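Local coordinates for protein C.Elegans p53 tumor suppressor-like transcription factor (Caenorhabditis elegans, PDB 1T4W) that activates transcription by binding the p53 consensus DNA sequence, promotes germline apoptosis after DNA damage and helps ensure proper meiotic chromosome segregation, here represented by its DNA-binding domain, at residues K2-D7 against L168-K173; L56-R61 against L155-D160; S99-R104 against S118-I123; S106-S111 against L122-G127. All coordinates share one frame; numbering follows the deposited sequence.

Interaction 1 (K2-D7 against L168-K173)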
# COMPACT_ATOMS: atom_id res chain seq x y z
N LYS A 2 -18.49 4.96 -10.34
CA LYS A 2 -17.67 4.95 -9.13
C LYS A 2 -16.25 4.48 -9.43
O LYS A 2 -16.04 3.60 -10.26
CB LYS A 2 -18.29 4.05 -8.06
CG LYS A 2 -18.33 2.56 -8.44
CD LYS A 2 -18.73 1.66 -7.27
CE LYS A 2 -18.80 0.19 -7.69
NZ LYS A 2 -19.11 -0.76 -6.55
N TRP A 3 -15.27 5.07 -8.76
CA TRP A 3 -13.89 4.63 -8.94
C TRP A 3 -13.06 4.98 -7.73
O TRP A 3 -13.49 5.76 -6.86
CB TRP A 3 -13.26 5.29 -10.18
CG TRP A 3 -13.38 6.79 -10.18
CD1 TRP A 3 -14.30 7.54 -10.86
CD2 TRP A 3 -12.56 7.72 -9.46
NE1 TRP A 3 -14.11 8.87 -10.60
CE2 TRP A 3 -13.05 9.01 -9.74
CE3 TRP A 3 -11.47 7.58 -8.59
CZ2 TRP A 3 -12.48 10.17 -9.19
CZ3 TRP A 3 -10.90 8.74 -8.04
CH2 TRP A 3 -11.41 10.01 -8.35
N MET A 4 -11.88 4.38 -7.65
CA MET A 4 -10.96 4.68 -6.56
C MET A 4 -9.53 4.54 -7.06
O MET A 4 -9.24 3.71 -7.92
CB MET A 4 -11.18 3.76 -5.34
CG MET A 4 -10.24 4.11 -4.15
SD MET A 4 -10.72 3.39 -2.54
CE MET A 4 -10.73 1.77 -2.96
N GLU A 5 -8.66 5.40 -6.56
CA GLU A 5 -7.26 5.38 -6.96
C GLU A 5 -6.39 5.58 -5.75
O GLU A 5 -6.79 6.27 -4.81
CB GLU A 5 -6.94 6.53 -7.92
CG GLU A 5 -7.62 6.47 -9.28
CD GLU A 5 -7.08 5.35 -10.15
OE1 GLU A 5 -5.85 5.14 -10.16
OE2 GLU A 5 -7.89 4.70 -10.83
N ILE A 6 -5.22 4.95 -5.76
CA ILE A 6 -4.27 5.16 -4.69
C ILE A 6 -3.01 5.71 -5.38
O ILE A 6 -2.63 5.23 -6.44
CB ILE A 6 -3.98 3.87 -3.88
CG1 ILE A 6 -2.90 4.17 -2.84
CG2 ILE A 6 -3.61 2.70 -4.81
CD1 ILE A 6 -2.70 3.11 -1.78
N ASP A 7 -2.40 6.74 -4.81
CA ASP A 7 -1.20 7.33 -5.40
C ASP A 7 -0.32 7.91 -4.31
O ASP A 7 -0.77 8.09 -3.19
CB ASP A 7 -1.57 8.48 -6.35
CG ASP A 7 -2.27 8.02 -7.59
OD1 ASP A 7 -1.58 7.53 -8.52
OD2 ASP A 7 -3.52 8.14 -7.63
N LEU A 168 -15.29 -0.72 -3.33
CA LEU A 168 -14.24 -0.29 -4.27
C LEU A 168 -12.91 -0.73 -3.71
O LEU A 168 -12.78 -0.96 -2.51
CB LEU A 168 -14.20 1.23 -4.43
CG LEU A 168 -15.24 1.96 -5.29
CD1 LEU A 168 -15.19 3.46 -4.98
CD2 LEU A 168 -14.97 1.71 -6.76
N HIS A 169 -11.91 -0.83 -4.58
CA HIS A 169 -10.56 -1.22 -4.16
C HIS A 169 -9.56 -0.60 -5.11
O HIS A 169 -9.93 -0.14 -6.19
CB HIS A 169 -10.37 -2.75 -4.12
CG HIS A 169 -10.29 -3.42 -5.47
ND1 HIS A 169 -11.35 -3.50 -6.33
CD2 HIS A 169 -9.26 -4.08 -6.07
CE1 HIS A 169 -11.00 -4.19 -7.41
NE2 HIS A 169 -9.73 -4.55 -7.27
N ALA A 170 -8.30 -0.56 -4.69
CA ALA A 170 -7.23 -0.01 -5.52
C ALA A 170 -5.93 -0.50 -4.91
O ALA A 170 -5.88 -0.87 -3.75
CB ALA A 170 -7.26 1.53 -5.52
N TYR A 171 -4.86 -0.50 -5.70
CA TYR A 171 -3.59 -0.92 -5.17
C TYR A 171 -2.42 -0.39 -5.97
O TYR A 171 -2.59 0.09 -7.10
CB TYR A 171 -3.51 -2.47 -5.11
CG TYR A 171 -3.79 -3.16 -6.44
CD1 TYR A 171 -2.82 -3.21 -7.44
CD2 TYR A 171 -5.04 -3.71 -6.71
CE1 TYR A 171 -3.07 -3.78 -8.66
CE2 TYR A 171 -5.32 -4.29 -7.95
CZ TYR A 171 -4.32 -4.31 -8.92
OH TYR A 171 -4.56 -4.85 -10.14
N ILE A 172 -1.25 -0.43 -5.33
CA ILE A 172 0.00 -0.10 -5.97
C ILE A 172 0.50 -1.51 -6.30
O ILE A 172 0.81 -2.31 -5.41
CB ILE A 172 0.96 0.59 -5.03
CG1 ILE A 172 0.41 1.99 -4.72
CG2 ILE A 172 2.37 0.69 -5.70
CD1 ILE A 172 1.20 2.76 -3.69
N LYS A 173 0.52 -1.81 -7.58
CA LYS A 173 0.87 -3.12 -8.10
C LYS A 173 2.17 -3.69 -7.57
O LYS A 173 2.26 -4.88 -7.24
CB LYS A 173 0.86 -3.04 -9.63
CG LYS A 173 0.95 -4.38 -10.36
CD LYS A 173 2.33 -4.59 -10.86
CE LYS A 173 2.45 -5.83 -11.75
NZ LYS A 173 3.86 -5.95 -12.23
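Leu168 is embraced by the start of the 2-7 segment, its two methyls meeting Trp3 and Lys2. Its CD1 rests on the carbonyl of Trp3, 3.4 Å from Trp3 O, while CD2 lies 3.8 Å from CD of Lys2, whose extended chain slides past the leucine in the opposite direction and carries NZ to the backbone oxygen of Ile167. Met4 comes from the other side. Its CG, anti to the backbone N (chi1 -177°), runs the chain alongside the facing strand, and the bend at chi3 (57°) then turns CE in over the backbone of His169, with Leu168 CB 3.8 Å from that methyl. Strand 3-7 belongs to one sheet of the p53-type beta sandwich and strand 168-172 to the other. They run 24° from parallel with no hydrogen bonds between them; their axes approach to 5.8 Å, with Ala170 opposite Glu5 in register. Ala170 CB sits 3.9 Å from Ile6 CG2, a methyl that also presses on the peptide of Tyr171, 3.5 Å from Tyr171 C, and approaches Ile172 CG1 at 4.1 Å. An alanine in place of Leu168 would be likely to open a gap beneath the Trp3 carbonyl and deprive the Lys2 methylenes of their apolar support. Beside Met4 and Ile6, strand 39-46 of their sheet adds Val43, Trp45 and Ile41, and the polar end of His169 turns to Glu72.

Interaction 2 (L56-R61 against L155-D160)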
# COMPACT_ATOMS: atom_id res chain seq x y z
N LEU A 56 -18.44 5.42 5.63
CA LEU A 56 -17.51 4.45 5.08
C LEU A 56 -16.25 4.27 5.88
O LEU A 56 -15.93 5.08 6.76
CB LEU A 56 -17.14 4.85 3.65
CG LEU A 56 -18.30 5.01 2.65
CD1 LEU A 56 -17.79 5.18 1.24
CD2 LEU A 56 -19.18 3.78 2.72
N SER A 57 -15.54 3.18 5.59
CA SER A 57 -14.26 2.91 6.23
C SER A 57 -13.28 2.47 5.13
O SER A 57 -13.67 1.98 4.07
CB SER A 57 -14.39 1.82 7.31
OG SER A 57 -14.92 0.63 6.79
N LEU A 58 -11.99 2.69 5.37
CA LEU A 58 -10.98 2.31 4.39
C LEU A 58 -10.00 1.33 5.04
O LEU A 58 -9.41 1.63 6.07
CB LEU A 58 -10.22 3.54 3.90
CG LEU A 58 -9.24 3.24 2.74
CD1 LEU A 58 -10.00 3.14 1.41
CD2 LEU A 58 -8.22 4.35 2.67
N ARG A 59 -9.84 0.16 4.43
CA ARG A 59 -8.91 -0.82 4.95
C ARG A 59 -7.63 -0.75 4.13
O ARG A 59 -7.66 -0.61 2.90
CB ARG A 59 -9.51 -2.24 4.88
CG ARG A 59 -10.50 -2.54 6.00
CD ARG A 59 -11.11 -3.97 5.88
NE ARG A 59 -11.96 -4.13 4.69
CZ ARG A 59 -11.65 -4.88 3.63
NH1 ARG A 59 -10.50 -5.54 3.58
NH2 ARG A 59 -12.51 -5.01 2.62
N ILE A 60 -6.49 -0.85 4.81
CA ILE A 60 -5.18 -0.78 4.17
C ILE A 60 -4.40 -2.06 4.51
O ILE A 60 -4.22 -2.39 5.67
CB ILE A 60 -4.37 0.43 4.69
CG1 ILE A 60 -5.17 1.72 4.47
CG2 ILE A 60 -3.02 0.49 3.97
CD1 ILE A 60 -4.73 2.86 5.37
N ARG A 61 -3.95 -2.76 3.48
CA ARG A 61 -3.20 -3.99 3.64
C ARG A 61 -1.89 -3.96 2.85
O ARG A 61 -1.74 -3.20 1.89
CB ARG A 61 -4.01 -5.19 3.14
CG ARG A 61 -5.27 -5.56 3.96
CD ARG A 61 -5.72 -6.99 3.56
NE ARG A 61 -4.74 -7.98 4.00
CZ ARG A 61 -4.66 -9.23 3.57
NH1 ARG A 61 -3.72 -10.03 4.05
NH2 ARG A 61 -5.50 -9.67 2.63
N LEU A 155 0.55 -2.90 -2.06
CA LEU A 155 -0.17 -2.05 -1.09
C LEU A 155 -1.58 -1.92 -1.65
O LEU A 155 -1.79 -1.32 -2.72
CB LEU A 155 0.47 -0.65 -1.00
CG LEU A 155 -0.25 0.31 -0.03
CD1 LEU A 155 -0.21 -0.30 1.37
CD2 LEU A 155 0.42 1.70 -0.02
N ALA A 156 -2.55 -2.47 -0.93
CA ALA A 156 -3.95 -2.46 -1.36
C ALA A 156 -4.88 -1.79 -0.37
O ALA A 156 -4.70 -1.92 0.85
CB ALA A 156 -4.44 -3.92 -1.60
N VAL A 157 -5.88 -1.07 -0.90
CA VAL A 157 -6.88 -0.38 -0.10
C VAL A 157 -8.29 -0.77 -0.56
O VAL A 157 -8.53 -1.01 -1.74
CB VAL A 157 -6.73 1.17 -0.16
CG1 VAL A 157 -5.47 1.60 0.60
CG2 VAL A 157 -6.68 1.62 -1.60
N PHE A 158 -9.20 -0.81 0.40
CA PHE A 158 -10.59 -1.22 0.16
C PHE A 158 -11.51 -0.22 0.82
O PHE A 158 -11.28 0.20 1.97
CB PHE A 158 -10.84 -2.60 0.79
CG PHE A 158 -9.91 -3.67 0.27
CD1 PHE A 158 -10.24 -4.40 -0.87
CD2 PHE A 158 -8.68 -3.90 0.88
CE1 PHE A 158 -9.33 -5.34 -1.42
CE2 PHE A 158 -7.78 -4.83 0.35
CZ PHE A 158 -8.10 -5.55 -0.80
N LEU A 159 -12.54 0.18 0.08
CA LEU A 159 -13.52 1.09 0.65
C LEU A 159 -14.71 0.19 0.99
O LEU A 159 -15.25 -0.48 0.11
CB LEU A 159 -13.93 2.15 -0.37
CG LEU A 159 -14.76 3.31 0.23
CD1 LEU A 159 -13.91 4.10 1.22
CD2 LEU A 159 -15.24 4.23 -0.88
N ASP A 160 -15.09 0.16 2.28
CA ASP A 160 -16.23 -0.66 2.72
C ASP A 160 -17.43 0.18 3.11
O ASP A 160 -17.28 1.29 3.63
CB ASP A 160 -15.89 -1.47 3.96
CG ASP A 160 -14.89 -2.59 3.72
OD1 ASP A 160 -14.64 -3.01 2.57
OD2 ASP A 160 -14.35 -3.05 4.73
O HOH W 1 -14.02 -1.73 7.31
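Ser57 to Arg61 pair with Ala156 to Asp160 as neighbouring antiparallel strands in the larger sheet of the p53-like beta sandwich, at 160° between their directions. Hydrogen-bonded pairs Ser57-Asp160, Arg59-Phe158 and Arg61-Ala156 exchange two backbone bonds each and flank the non-hydrogen-bonded pairs Leu58-Leu159 and Ile60-Val157. The latter four send their side chains into the sandwich, where Ile60 CG1 and Val157 CG1 lie side by side 3.9 Å apart and Met4 of strand 3-8 packs on Leu58 and Leu159, and Ile6 on Val157. At the strand end Leu56 crosses Leu159 at about a right angle, Leu56 CD1 tightly packed on Leu159 CD2 at 3.4 Å. The other face carries Arg59, Phe158 and Asp160. With CG beside the backbone N (chi1 -79°) and a bend at chi3, Arg59 swings its head across the neighbouring strand and grips the buried Asp160 carboxylate side-on: NE reaches OD2 at 2.6 Å and NH2 reaches OD1 at 2.9 Å. The two flat groups are nearly coplanar, 28° apart, so both oxygens are held and the carboxylate cannot easily turn. One face of the guanidinium is covered by Phe158 CB, 3.4 Å above its plane, and that plane lies almost parallel to the phenyl ring though displaced from it. Arg61 leads away to a salt bridge with Asp81. A water donates to Asp160 OD2 at 2.9 Å and also bonds Ser57 OG at 2.6 Å.

Interaction 3 (S99-R104 against S118-I123)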
# COMPACT_ATOMS: atom_id res chain seq x y z
N SER A 99 3.93 -5.71 12.96
CA SER A 99 3.36 -5.26 11.69
C SER A 99 4.50 -4.80 10.77
O SER A 99 5.43 -4.12 11.21
CB SER A 99 2.39 -4.10 11.89
OG SER A 99 1.76 -3.77 10.66
N PHE A 100 4.43 -5.19 9.51
CA PHE A 100 5.46 -4.82 8.55
C PHE A 100 5.43 -3.30 8.30
O PHE A 100 6.47 -2.65 8.07
CB PHE A 100 5.24 -5.59 7.24
CG PHE A 100 6.45 -5.63 6.34
CD1 PHE A 100 6.82 -4.51 5.58
CD2 PHE A 100 7.24 -6.77 6.28
CE1 PHE A 100 7.98 -4.53 4.77
CE2 PHE A 100 8.41 -6.80 5.48
CZ PHE A 100 8.77 -5.68 4.74
N PHE A 101 4.23 -2.72 8.38
CA PHE A 101 4.05 -1.30 8.09
C PHE A 101 3.18 -0.57 9.10
O PHE A 101 2.42 -1.19 9.84
CB PHE A 101 3.42 -1.13 6.70
CG PHE A 101 1.99 -1.60 6.61
CD1 PHE A 101 1.68 -2.95 6.72
CD2 PHE A 101 0.95 -0.69 6.45
CE1 PHE A 101 0.35 -3.39 6.66
CE2 PHE A 101 -0.38 -1.11 6.38
CZ PHE A 101 -0.69 -2.47 6.49
N TYR A 102 3.28 0.75 9.11
CA TYR A 102 2.49 1.58 10.01
C TYR A 102 1.93 2.81 9.27
O TYR A 102 2.41 3.17 8.19
CB TYR A 102 3.33 2.04 11.21
CG TYR A 102 3.97 0.90 11.97
CD1 TYR A 102 5.20 0.36 11.57
CD2 TYR A 102 3.30 0.30 13.04
CE1 TYR A 102 5.75 -0.75 12.23
CE2 TYR A 102 3.83 -0.80 13.69
CZ TYR A 102 5.05 -1.33 13.28
OH TYR A 102 5.53 -2.45 13.90
N ILE A 103 0.93 3.43 9.88
CA ILE A 103 0.27 4.60 9.32
C ILE A 103 0.53 5.79 10.24
O ILE A 103 0.28 5.72 11.45
CB ILE A 103 -1.26 4.32 9.21
CG1 ILE A 103 -1.49 3.06 8.37
CG2 ILE A 103 -1.99 5.53 8.62
CD1 ILE A 103 -0.95 3.13 6.95
N ARG A 104 1.04 6.88 9.67
CA ARG A 104 1.34 8.08 10.45
C ARG A 104 0.76 9.31 9.77
O ARG A 104 0.48 9.31 8.56
CB ARG A 104 2.86 8.25 10.60
CG ARG A 104 3.58 7.05 11.25
CD ARG A 104 3.23 6.90 12.73
NE ARG A 104 3.70 8.03 13.53
CZ ARG A 104 4.93 8.15 14.01
NH1 ARG A 104 5.84 7.22 13.77
NH2 ARG A 104 5.26 9.22 14.73
N SER A 118 -2.99 -8.37 8.58
CA SER A 118 -2.58 -7.06 9.09
C SER A 118 -3.32 -5.94 8.32
O SER A 118 -3.08 -5.71 7.14
CB SER A 118 -1.06 -6.92 8.95
OG SER A 118 -0.59 -5.77 9.62
N THR A 119 -4.21 -5.25 9.00
CA THR A 119 -5.02 -4.22 8.36
C THR A 119 -5.22 -2.98 9.21
O THR A 119 -5.56 -3.08 10.39
CB THR A 119 -6.44 -4.77 8.05
OG1 THR A 119 -6.34 -5.94 7.22
CG2 THR A 119 -7.31 -3.71 7.35
N PHE A 120 -5.03 -1.81 8.61
CA PHE A 120 -5.30 -0.56 9.32
C PHE A 120 -6.62 -0.11 8.72
O PHE A 120 -6.79 -0.08 7.49
CB PHE A 120 -4.22 0.50 9.06
CG PHE A 120 -2.98 0.31 9.90
CD1 PHE A 120 -1.97 -0.56 9.51
CD2 PHE A 120 -2.85 0.98 11.11
CE1 PHE A 120 -0.84 -0.78 10.32
CE2 PHE A 120 -1.73 0.77 11.94
CZ PHE A 120 -0.73 -0.12 11.54
N THR A 121 -7.59 0.18 9.58
CA THR A 121 -8.89 0.64 9.14
C THR A 121 -9.11 2.09 9.48
O THR A 121 -9.12 2.48 10.66
CB THR A 121 -10.04 -0.18 9.75
OG1 THR A 121 -9.91 -1.55 9.35
CG2 THR A 121 -11.40 0.34 9.27
N LEU A 122 -9.30 2.90 8.45
CA LEU A 122 -9.55 4.31 8.66
C LEU A 122 -11.04 4.51 8.85
O LEU A 122 -11.83 4.02 8.04
CB LEU A 122 -9.12 5.13 7.44
CG LEU A 122 -7.68 5.01 6.96
CD1 LEU A 122 -7.43 6.08 5.89
CD2 LEU A 122 -6.74 5.18 8.12
N ILE A 123 -11.42 5.20 9.92
CA ILE A 123 -12.84 5.47 10.16
C ILE A 123 -13.12 6.83 9.59
O ILE A 123 -12.52 7.83 10.01
CB ILE A 123 -13.20 5.47 11.67
CG1 ILE A 123 -13.13 4.05 12.23
CG2 ILE A 123 -14.60 6.01 11.86
CD1 ILE A 123 -11.72 3.49 12.38
O HOH W 2 2.03 -6.45 8.41
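Phe120 reaches across to Phe101, Tyr102 and Ile103, and almost every atom of its side chain has a partner there. CB meets Ile103 CG1 at 3.8 Å. From it the ring departs beside the backbone N (chi1 -81°), which slips it under the isoleucine: Ile103 CG1 sits 3.5 Å from CG, over one face of the ring, in a CH-pi contact set off toward the rim, and also lies against CD2. Along one side of the ring, CD1 approaches Phe101 CE2 at 3.6 Å. This is an offset edge-to-face pair, the edge of Phe120 directed at the face of Phe101, with planes 65° apart and centroids separated by 5.3 Å. Strand 101-104 is an outermost strand of the smaller sheet of the p53-like sandwich and strand 119-123 lies in the larger one. Their axes come no closer than 8.5 Å, and Phe120 bridges the two strands. Farther out, CE1 comes 3.3 Å from Phe101 O, an oxygen that already accepts Ser99 OG in its carbonyl plane, on a lone pair. At the tip, CZ lies 3.9 Å from Tyr102 CA. Tyr102 hydrogen-bonds through OH to Pro96 O, and its side chain is about 8 Å from those of the zinc ligands His88 and Cys139. Beside the rings a water joins Phe100 N to Ser118 OG, which is also hydrogen-bonded to Tyr112 OH, and Tyr112 adds its own ring against Phe120.

Interaction 4 (S106-S111 against L122-G127)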
# COMPACT_ATOMS: atom_id res chain seq x y z
N SER A 106 -2.07 10.52 9.84
CA SER A 106 -3.33 10.20 9.18
C SER A 106 -4.34 11.26 9.53
O SER A 106 -4.55 11.57 10.72
CB SER A 106 -3.86 8.84 9.67
OG SER A 106 -5.11 8.56 9.06
N GLU A 107 -4.96 11.82 8.49
CA GLU A 107 -5.98 12.83 8.70
C GLU A 107 -7.20 12.14 9.32
O GLU A 107 -7.95 12.75 10.07
CB GLU A 107 -6.36 13.51 7.37
CG GLU A 107 -7.04 12.56 6.40
CD GLU A 107 -7.74 13.28 5.25
OE1 GLU A 107 -8.46 14.27 5.51
OE2 GLU A 107 -7.59 12.84 4.10
N HIS A 108 -7.39 10.86 9.00
CA HIS A 108 -8.51 10.09 9.52
C HIS A 108 -8.19 9.25 10.74
O HIS A 108 -7.05 8.79 10.92
CB HIS A 108 -9.06 9.18 8.43
CG HIS A 108 -9.73 9.92 7.31
ND1 HIS A 108 -10.84 10.70 7.51
CD2 HIS A 108 -9.45 9.99 5.99
CE1 HIS A 108 -11.23 11.22 6.36
NE2 HIS A 108 -10.40 10.80 5.42
N GLU A 109 -9.19 9.06 11.59
CA GLU A 109 -9.03 8.23 12.77
C GLU A 109 -8.84 6.82 12.21
O GLU A 109 -9.42 6.49 11.18
CB GLU A 109 -10.31 8.26 13.62
CG GLU A 109 -10.40 7.16 14.66
CD GLU A 109 -11.74 7.13 15.38
OE1 GLU A 109 -12.62 7.97 15.07
OE2 GLU A 109 -11.92 6.27 16.25
N PHE A 110 -8.06 5.98 12.89
CA PHE A 110 -7.87 4.61 12.40
C PHE A 110 -7.72 3.64 13.56
O PHE A 110 -7.48 4.05 14.69
CB PHE A 110 -6.61 4.51 11.50
CG PHE A 110 -5.32 4.81 12.22
CD1 PHE A 110 -4.63 3.79 12.89
CD2 PHE A 110 -4.81 6.11 12.24
CE1 PHE A 110 -3.43 4.07 13.57
CE2 PHE A 110 -3.62 6.40 12.92
CZ PHE A 110 -2.92 5.38 13.58
N SER A 111 -7.91 2.35 13.26
CA SER A 111 -7.76 1.27 14.22
C SER A 111 -6.98 0.18 13.48
O SER A 111 -6.82 0.24 12.27
CB SER A 111 -9.12 0.70 14.64
OG SER A 111 -9.77 0.09 13.54
N LEU A 122 -9.30 2.90 8.45
CA LEU A 122 -9.55 4.31 8.66
C LEU A 122 -11.04 4.51 8.85
O LEU A 122 -11.83 4.02 8.04
CB LEU A 122 -9.12 5.13 7.44
CG LEU A 122 -7.68 5.01 6.96
CD1 LEU A 122 -7.43 6.08 5.89
CD2 LEU A 122 -6.74 5.18 8.12
N ILE A 123 -11.42 5.20 9.92
CA ILE A 123 -12.84 5.47 10.16
C ILE A 123 -13.12 6.83 9.59
O ILE A 123 -12.52 7.83 10.01
CB ILE A 123 -13.20 5.47 11.67
CG1 ILE A 123 -13.13 4.05 12.23
CG2 ILE A 123 -14.60 6.01 11.86
CD1 ILE A 123 -11.72 3.49 12.38
N MET A 124 -14.02 6.88 8.62
CA MET A 124 -14.34 8.15 8.01
C MET A 124 -15.74 8.64 8.27
O MET A 124 -16.39 8.21 9.22
CB MET A 124 -14.05 8.04 6.53
CG MET A 124 -12.58 7.63 6.38
SD MET A 124 -12.01 7.63 4.72
CE MET A 124 -13.10 6.37 4.05
N TYR A 125 -16.23 9.55 7.44
CA TYR A 125 -17.55 10.10 7.66
C TYR A 125 -18.25 10.23 6.32
O TYR A 125 -17.60 10.30 5.27
CB TYR A 125 -17.41 11.47 8.32
CG TYR A 125 -16.42 12.33 7.58
CD1 TYR A 125 -16.81 13.06 6.44
CD2 TYR A 125 -15.08 12.38 7.96
CE1 TYR A 125 -15.88 13.80 5.71
CE2 TYR A 125 -14.14 13.12 7.24
CZ TYR A 125 -14.55 13.83 6.12
OH TYR A 125 -13.62 14.55 5.41
N PRO A 126 -19.59 10.27 6.34
CA PRO A 126 -20.36 10.39 5.11
C PRO A 126 -19.84 11.59 4.37
O PRO A 126 -19.53 12.62 4.98
CB PRO A 126 -21.79 10.60 5.62
CG PRO A 126 -21.79 9.88 6.94
CD PRO A 126 -20.48 10.31 7.52
N GLY A 127 -19.71 11.44 3.06
CA GLY A 127 -19.21 12.53 2.25
C GLY A 127 -17.70 12.56 2.06
O GLY A 127 -17.22 13.31 1.21
O HOH W 3 -11.33 13.38 3.69
O HOH W 4 -11.75 10.11 11.00
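The backbones of Glu109-Phe110 and Leu122-Ile123 run antiparallel, Phe110 and Leu122 forming a non-hydrogen-bonded pair and Ile123 N donating to Glu109 O at 2.7 Å. A water bridges Glu109 N and Ile123 O, accepting from the amide and donating to the carbonyl. His108 is the centre of the side-chain contact. Its CG lies beside the backbone N (chi1 -68°), which carries the imidazole over to Met124, whose CG stands 3.6 Å above the middle of the ring; the sulfur follows over the same face, SD lying 3.6 Å from His108 NE2. Glu107 CG covers the opposite face. At the ring edge, close to its plane, Tyr125 CE2 approaches His108 CE1 at 3.6 Å, the two rings inclined to each other at 52°. NE2 is bonded to Gln130 O, so the histidine is fixed at both its faces and its polar end. Were His108 an alanine, Gln130 O would probably lose this donor, and Met124 and Tyr125 the ring they rest on. Nearer the strand, Leu122 CD2 packs on Phe110 CB at 3.4 Å, and Ser106 OG ties back to His108 O at 2.7 Å. The contact lies at the open end of the hairpin of strands 109-113 and 119-123, the edge of the larger sheet, with strand 57-65 beside Leu122 and Met124 and Ala131 and Phe133 of strand 130-137 packed across from Leu122.

How the interactions relate
All four interactions reach the larger sheet of the sandwich, whose neighbouring strands run in the order 166-177, 152-160, 57-65, 119-123 and 109-113. Interaction 1 attaches the smaller sheet at one side through strand 3-8, and interaction 3 does so through strand 101-104, the other outermost strand of that sheet; their centres are 17 Å apart. Interaction 2 lies between, 9 Å from interaction 1 and 10 Å from interaction 3, while interaction 4 shares strand 119-123 with interaction 3, their centres 12 Å apart. Along the chain, 2-7 and 168-173 enclose the other three, so the domain's first strand packs against its last; interactions 3 and 4 also fall between the segments of interaction 2.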